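PDB 2HFS: mevalonate kinase, putative from Leishmania major, which probably phosphorylates (R)-mevalonate at the expense of ATP, giving (R)-5-phosphomevalonate, the first of three steps leading to isopentenyl diphosphate. Local coordinates for residues 193-198 with 267-272; 260-265 with 281-286. All coordinates share one frame; numbering follows the deposited sequence.

Contact 1. Residues 193-198 with 267-272; sequences VGTGIN and ESIVQT
Ile269 of helix 264-275 meets strand 188-194 through both of its branches, and Val193 takes most of that touch. CG1 of Val193 faces both branch ends, 3.5 Å from Ile269 CD1 and 3.7 Å from Ile269 CG2, while Val193 CG2 reaches the same CG2 branch of Ile269 at 3.8 Å. The two side chains run past each other in opposite directions, each pointing its CB toward the other segment. In Ile269 the chain to CD1 is extended (chi2 169°), and this sets Ile269 CD1 between Val193 CG1 and Thr195 CG2, 3.6 Å from the latter, where the isoleucine and threonine side chains cross nearly perpendicularly.

Thr195 divides its two branches between different tasks. With chi1 at 58°, its methyl goes to the helix, while Thr195 OG1 accepts from Ile197 N in an ST turn (3.3 Å, N-H...O angle 157°) and donates to Gly290 O. Leu309 of helix 299-312 also packs on Val193.

All three touching residues are buried, and what they bring to the interface is carbon. The chemistry therefore implies that helix and strand are joined here by hydrophobic and van der Waals contact, with the threonine hydroxyl satisfied on its own side.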
loop_
_atom_site.group_PDB
_atom_site.type_symbol
_atom_site.label_atom_id
_atom_site.label_comp_id
_atom_site.label_asym_id
_atom_site.label_seq_id
_atom_site.Cartn_x
_atom_site.Cartn_y
_atom_site.Cartn_z
ATOM N N VAL A 193 3.125 -3.787 11.106
ATOM C CA VAL A 193 3.336 -5.153 11.631
ATOM C C VAL A 193 2.604 -6.175 10.767
ATOM O O VAL A 193 1.410 -6.022 10.502
ATOM C CB VAL A 193 2.839 -5.250 13.099
ATOM C CG1 VAL A 193 3.003 -6.648 13.647
ATOM C CG2 VAL A 193 3.543 -4.244 13.996
ATOM N N GLY A 194 3.302 -7.221 10.335
ATOM C CA GLY A 194 2.665 -8.267 9.569
ATOM C C GLY A 194 2.261 -9.448 10.441
ATOM O O GLY A 194 3.066 -9.902 11.280
ATOM N N THR A 195 1.042 -9.965 10.234
ATOM C CA THR A 195 0.522 -11.078 11.040
ATOM C C THR A 195 0.960 -12.428 10.469
ATOM O O THR A 195 0.935 -13.437 11.176
ATOM C CB THR A 195 -1.028 -11.064 11.115
ATOM O OG1 THR A 195 -1.556 -11.118 9.786
ATOM C CG2 THR A 195 -1.582 -9.733 11.675
ATOM N N GLY A 196 1.316 -12.441 9.181
ATOM C CA GLY A 196 1.654 -13.681 8.465
ATOM C C GLY A 196 0.424 -14.402 7.924
ATOM O O GLY A 196 0.520 -15.485 7.341
ATOM N N ILE A 197 -0.737 -13.779 8.104
ATOM C CA ILE A 197 -2.001 -14.360 7.703
ATOM C C ILE A 197 -2.488 -13.652 6.439
ATOM O O ILE A 197 -2.506 -12.416 6.371
ATOM C CB ILE A 197 -3.026 -14.239 8.863
ATOM C CG1 ILE A 197 -2.400 -14.746 10.165
ATOM C CG2 ILE A 197 -4.334 -14.977 8.526
ATOM C CD1 ILE A 197 -3.182 -14.418 11.403
ATOM N N ASN A 198 -2.877 -14.445 5.442
ATOM C CA ASN A 198 -3.388 -13.916 4.180
ATOM C C ASN A 198 -4.912 -13.835 4.152
ATOM O O ASN A 198 -5.604 -14.804 4.478
ATOM C CB ASN A 198 -2.862 -14.746 3.000
ATOM C CG ASN A 198 -1.378 -14.525 2.747
ATOM O OD1 ASN A 198 -0.886 -13.398 2.818
ATOM N ND2 ASN A 198 -0.657 -15.604 2.449
ATOM N N GLU A 267 -5.726 -7.851 17.135
ATOM C CA GLU A 267 -6.015 -7.259 18.442
ATOM C C GLU A 267 -4.771 -7.277 19.355
ATOM O O GLU A 267 -4.452 -6.283 20.015
ATOM C CB GLU A 267 -7.204 -7.976 19.087
ATOM C CG GLU A 267 -8.516 -7.695 18.372
ATOM C CD GLU A 267 -8.826 -6.205 18.276
ATOM O OE1 GLU A 267 -8.803 -5.500 19.326
ATOM O OE2 GLU A 267 -9.098 -5.737 17.148
ATOM N N SER A 268 -4.049 -8.389 19.353
ATOM C CA SER A 268 -2.838 -8.537 20.174
ATOM C C SER A 268 -1.782 -7.474 19.828
ATOM O O SER A 268 -1.222 -6.800 20.711
ATOM C CB SER A 268 -2.265 -9.950 20.024
ATOM O OG SER A 268 -1.021 -10.061 20.684
ATOM N N ILE A 269 -1.558 -7.301 18.537
ATOM C CA ILE A 269 -0.637 -6.293 18.022
ATOM C C ILE A 269 -1.047 -4.880 18.453
ATOM O O ILE A 269 -0.248 -4.164 19.070
ATOM C CB ILE A 269 -0.514 -6.409 16.478
ATOM C CG1 ILE A 269 0.028 -7.786 16.071
ATOM C CG2 ILE A 269 0.390 -5.322 15.891
ATOM C CD1 ILE A 269 -0.080 -8.083 14.558
ATOM N N VAL A 270 -2.285 -4.488 18.154
ATOM C CA VAL A 270 -2.707 -3.117 18.476
ATOM C C VAL A 270 -2.648 -2.812 19.992
ATOM O O VAL A 270 -2.247 -1.717 20.386
ATOM C CB VAL A 270 -4.032 -2.678 17.810
ATOM C CG1 VAL A 270 -3.932 -2.782 16.280
ATOM C CG2 VAL A 270 -5.237 -3.426 18.359
ATOM N N GLN A 271 -3.003 -3.792 20.820
ATOM C CA GLN A 271 -2.928 -3.645 22.277
ATOM C C GLN A 271 -1.467 -3.382 22.711
ATOM O O GLN A 271 -1.184 -2.447 23.478
ATOM C CB GLN A 271 -3.511 -4.889 22.961
ATOM C CG GLN A 271 -3.488 -4.860 24.503
ATOM C CD GLN A 271 -3.804 -6.210 25.133
ATOM O OE1 GLN A 271 -4.481 -6.270 26.165
ATOM N NE2 GLN A 271 -3.320 -7.295 24.516
ATOM N N THR A 272 -0.538 -4.174 22.190
ATOM C CA THR A 272 0.878 -3.976 22.549
ATOM C C THR A 272 1.455 -2.646 22.049
ATOM O O THR A 272 2.233 -2.010 22.763
ATOM C CB THR A 272 1.733 -5.186 22.097
ATOM O OG1 THR A 272 1.349 -6.324 22.870
ATOM C CG2 THR A 272 3.211 -5.027 22.495
#

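Contact 2. Residues 260-265 with 281-286; sequences DVSCRE and AKLSGT
CD2 of Leu283 is the atom of its side chain that touches the loop before helix 264-275, where it rests on backbone as much as on side chains. Leu283 CD2 lies 3.5 Å from Val261 O and 3.7 Å from Ser262 CA. Val261 CG2 is a looser neighbour, 4.2 Å from Leu283 CD2, and the two side chains cross at about a right angle. In Leu283, CG sits between the backbone N and the carbonyl carbon (chi1 66°), which brings CD2 to the loop. Farther along, CB of Val261 approaches Thr286 O at 4.0 Å.

In the next shell, with OG anti to the backbone N (chi1 -173°), Ser262 hydrogen-bonds through it to Glu267 OE2 in the first turn of the following helix. Cys263 occupies the N-cap of that helix. Val261 belongs to the Schellman motif that ends helix 242-258: its N bonds to Cys256 O, and the N of Asp260, the C-prime residue with positive phi, to Arg257 O.

On the strand side, Leu283 N is held by His253 ND1, and Leu283 O accepts from Lys282 NZ at 3.0 Å; Lys282 also forms a salt bridge with Glu27. Helix 201-214 adds Val204 and Val208 against Val261.

The arrangement is a short connection between two helices, closed by a Schellman motif and reopened by an N-cap, packed against edge strand 280-284 of the four-stranded antiparallel sheet in the C-terminal part of this GHMP kinase.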
loop_
_atom_site.group_PDB
_atom_site.type_symbol
_atom_site.label_atom_id
_atom_site.label_comp_id
_atom_site.label_asym_id
_atom_site.label_seq_id
_atom_site.Cartn_x
_atom_site.Cartn_y
_atom_site.Cartn_z
ATOM N N ASP A 260 -16.678 -6.521 12.031
ATOM C CA ASP A 260 -16.095 -7.852 12.095
ATOM C C ASP A 260 -14.962 -8.079 11.081
ATOM O O ASP A 260 -14.936 -9.116 10.401
ATOM C CB ASP A 260 -17.217 -8.887 11.905
ATOM C CG ASP A 260 -16.763 -10.306 12.144
ATOM O OD1 ASP A 260 -15.923 -10.528 13.035
ATOM O OD2 ASP A 260 -17.204 -11.264 11.466
ATOM N N VAL A 261 -14.060 -7.104 10.940
ATOM C CA VAL A 261 -12.884 -7.305 10.074
ATOM C C VAL A 261 -11.554 -7.351 10.829
ATOM O O VAL A 261 -10.500 -7.384 10.212
ATOM C CB VAL A 261 -12.812 -6.304 8.875
ATOM C CG1 VAL A 261 -14.086 -6.384 8.005
ATOM C CG2 VAL A 261 -12.560 -4.867 9.341
ATOM N N SER A 262 -11.594 -7.371 12.159
ATOM C CA SER A 262 -10.354 -7.634 12.923
ATOM C C SER A 262 -10.171 -9.135 13.164
ATOM O O SER A 262 -10.879 -9.944 12.567
ATOM C CB SER A 262 -10.284 -6.825 14.230
ATOM O OG SER A 262 -9.001 -6.984 14.849
ATOM N N CYS A 263 -9.207 -9.493 14.012
ATOM C CA CYS A 263 -8.959 -10.862 14.447
ATOM C C CYS A 263 -8.041 -10.877 15.697
ATOM O O CYS A 263 -7.424 -9.866 16.027
ATOM C CB CYS A 263 -8.361 -11.678 13.295
ATOM S SG CYS A 263 -6.655 -11.256 12.885
ATOM N N ARG A 264 -7.944 -12.019 16.372
ATOM C CA ARG A 264 -7.122 -12.170 17.586
ATOM C C ARG A 264 -5.694 -11.621 17.422
ATOM O O ARG A 264 -5.171 -10.928 18.308
ATOM C CB ARG A 264 -7.069 -13.653 17.992
ATOM C CG ARG A 264 -6.161 -13.982 19.160
ATOM C CD ARG A 264 -5.868 -15.498 19.310
ATOM N NE ARG A 264 -4.945 -15.984 18.278
ATOM C CZ ARG A 264 -4.804 -17.260 17.906
ATOM N NH1 ARG A 264 -5.534 -18.226 18.459
ATOM N NH2 ARG A 264 -3.932 -17.569 16.953
ATOM N N GLU A 265 -5.074 -11.954 16.294
ATOM C CA GLU A 265 -3.692 -11.564 16.016
ATOM C C GLU A 265 -3.573 -10.046 15.866
ATOM O O GLU A 265 -2.664 -9.429 16.413
ATOM C CB GLU A 265 -3.155 -12.279 14.774
ATOM C CG GLU A 265 -2.986 -13.782 14.946
ATOM C CD GLU A 265 -4.266 -14.555 14.676
ATOM O OE1 GLU A 265 -5.280 -13.927 14.282
ATOM O OE2 GLU A 265 -4.253 -15.796 14.831
ATOM N N ALA A 281 -3.132 3.048 16.889
ATOM C CA ALA A 281 -2.777 1.798 16.227
ATOM C C ALA A 281 -4.048 1.103 15.773
ATOM O O ALA A 281 -5.067 1.127 16.470
ATOM C CB ALA A 281 -2.003 0.901 17.169
ATOM N N LYS A 282 -3.987 0.471 14.609
ATOM C CA LYS A 282 -5.192 -0.115 14.041
ATOM C C LYS A 282 -4.797 -1.073 12.948
ATOM O O LYS A 282 -3.702 -0.973 12.386
ATOM C CB LYS A 282 -6.113 0.976 13.461
ATOM C CG LYS A 282 -5.439 1.861 12.381
ATOM C CD LYS A 282 -6.395 2.928 11.833
ATOM C CE LYS A 282 -7.467 2.361 10.877
ATOM N NZ LYS A 282 -6.881 1.981 9.555
ATOM N N LEU A 283 -5.710 -1.961 12.605
ATOM C CA LEU A 283 -5.529 -2.782 11.417
ATOM C C LEU A 283 -5.461 -1.862 10.203
ATOM O O LEU A 283 -6.016 -0.771 10.221
ATOM C CB LEU A 283 -6.665 -3.781 11.240
ATOM C CG LEU A 283 -8.103 -3.362 10.952
ATOM C CD1 LEU A 283 -8.442 -3.050 9.457
ATOM C CD2 LEU A 283 -8.968 -4.545 11.448
ATOM N N SER A 284 -4.786 -2.311 9.155
ATOM C CA SER A 284 -4.655 -1.503 7.939
ATOM C C SER A 284 -5.007 -2.357 6.739
ATOM O O SER A 284 -4.313 -3.328 6.454
ATOM C CB SER A 284 -3.226 -0.976 7.789
ATOM O OG SER A 284 -3.095 -0.254 6.574
ATOM N N GLY A 285 -6.079 -1.995 6.041
ATOM C CA GLY A 285 -6.434 -2.685 4.808
ATOM C C GLY A 285 -7.543 -3.686 5.030
ATOM O O GLY A 285 -8.512 -3.399 5.725
ATOM N N THR A 286 -7.380 -4.871 4.447
ATOM C CA THR A 286 -8.449 -5.879 4.405
ATOM C C THR A 286 -8.862 -6.351 5.794
ATOM O O THR A 286 -10.035 -6.587 6.042
ATOM C CB THR A 286 -8.015 -7.076 3.529
ATOM O OG1 THR A 286 -7.875 -6.634 2.181
ATOM C CG2 THR A 286 -9.100 -8.173 3.461
#

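From the N terminus, strand 188-194 comes first, and contact 1 closes a long loop of 68 intervening residues, largely helical, when helix 264-275 returns to the end of that strand. Contact 2 opens inside this loop, at the turn before the same helix, and closes 15 residues later on strand 280-284, so the two cross rather than nest. Their centres are about 8 Å apart. Together they tie helix 264-275 and its leading turn to two strands of one antiparallel sheet, 188-194 and 280-284, which are separated by strand 291-296. Between the contacts, Val270 CG1 packs 3.7 Å from Lys282 N.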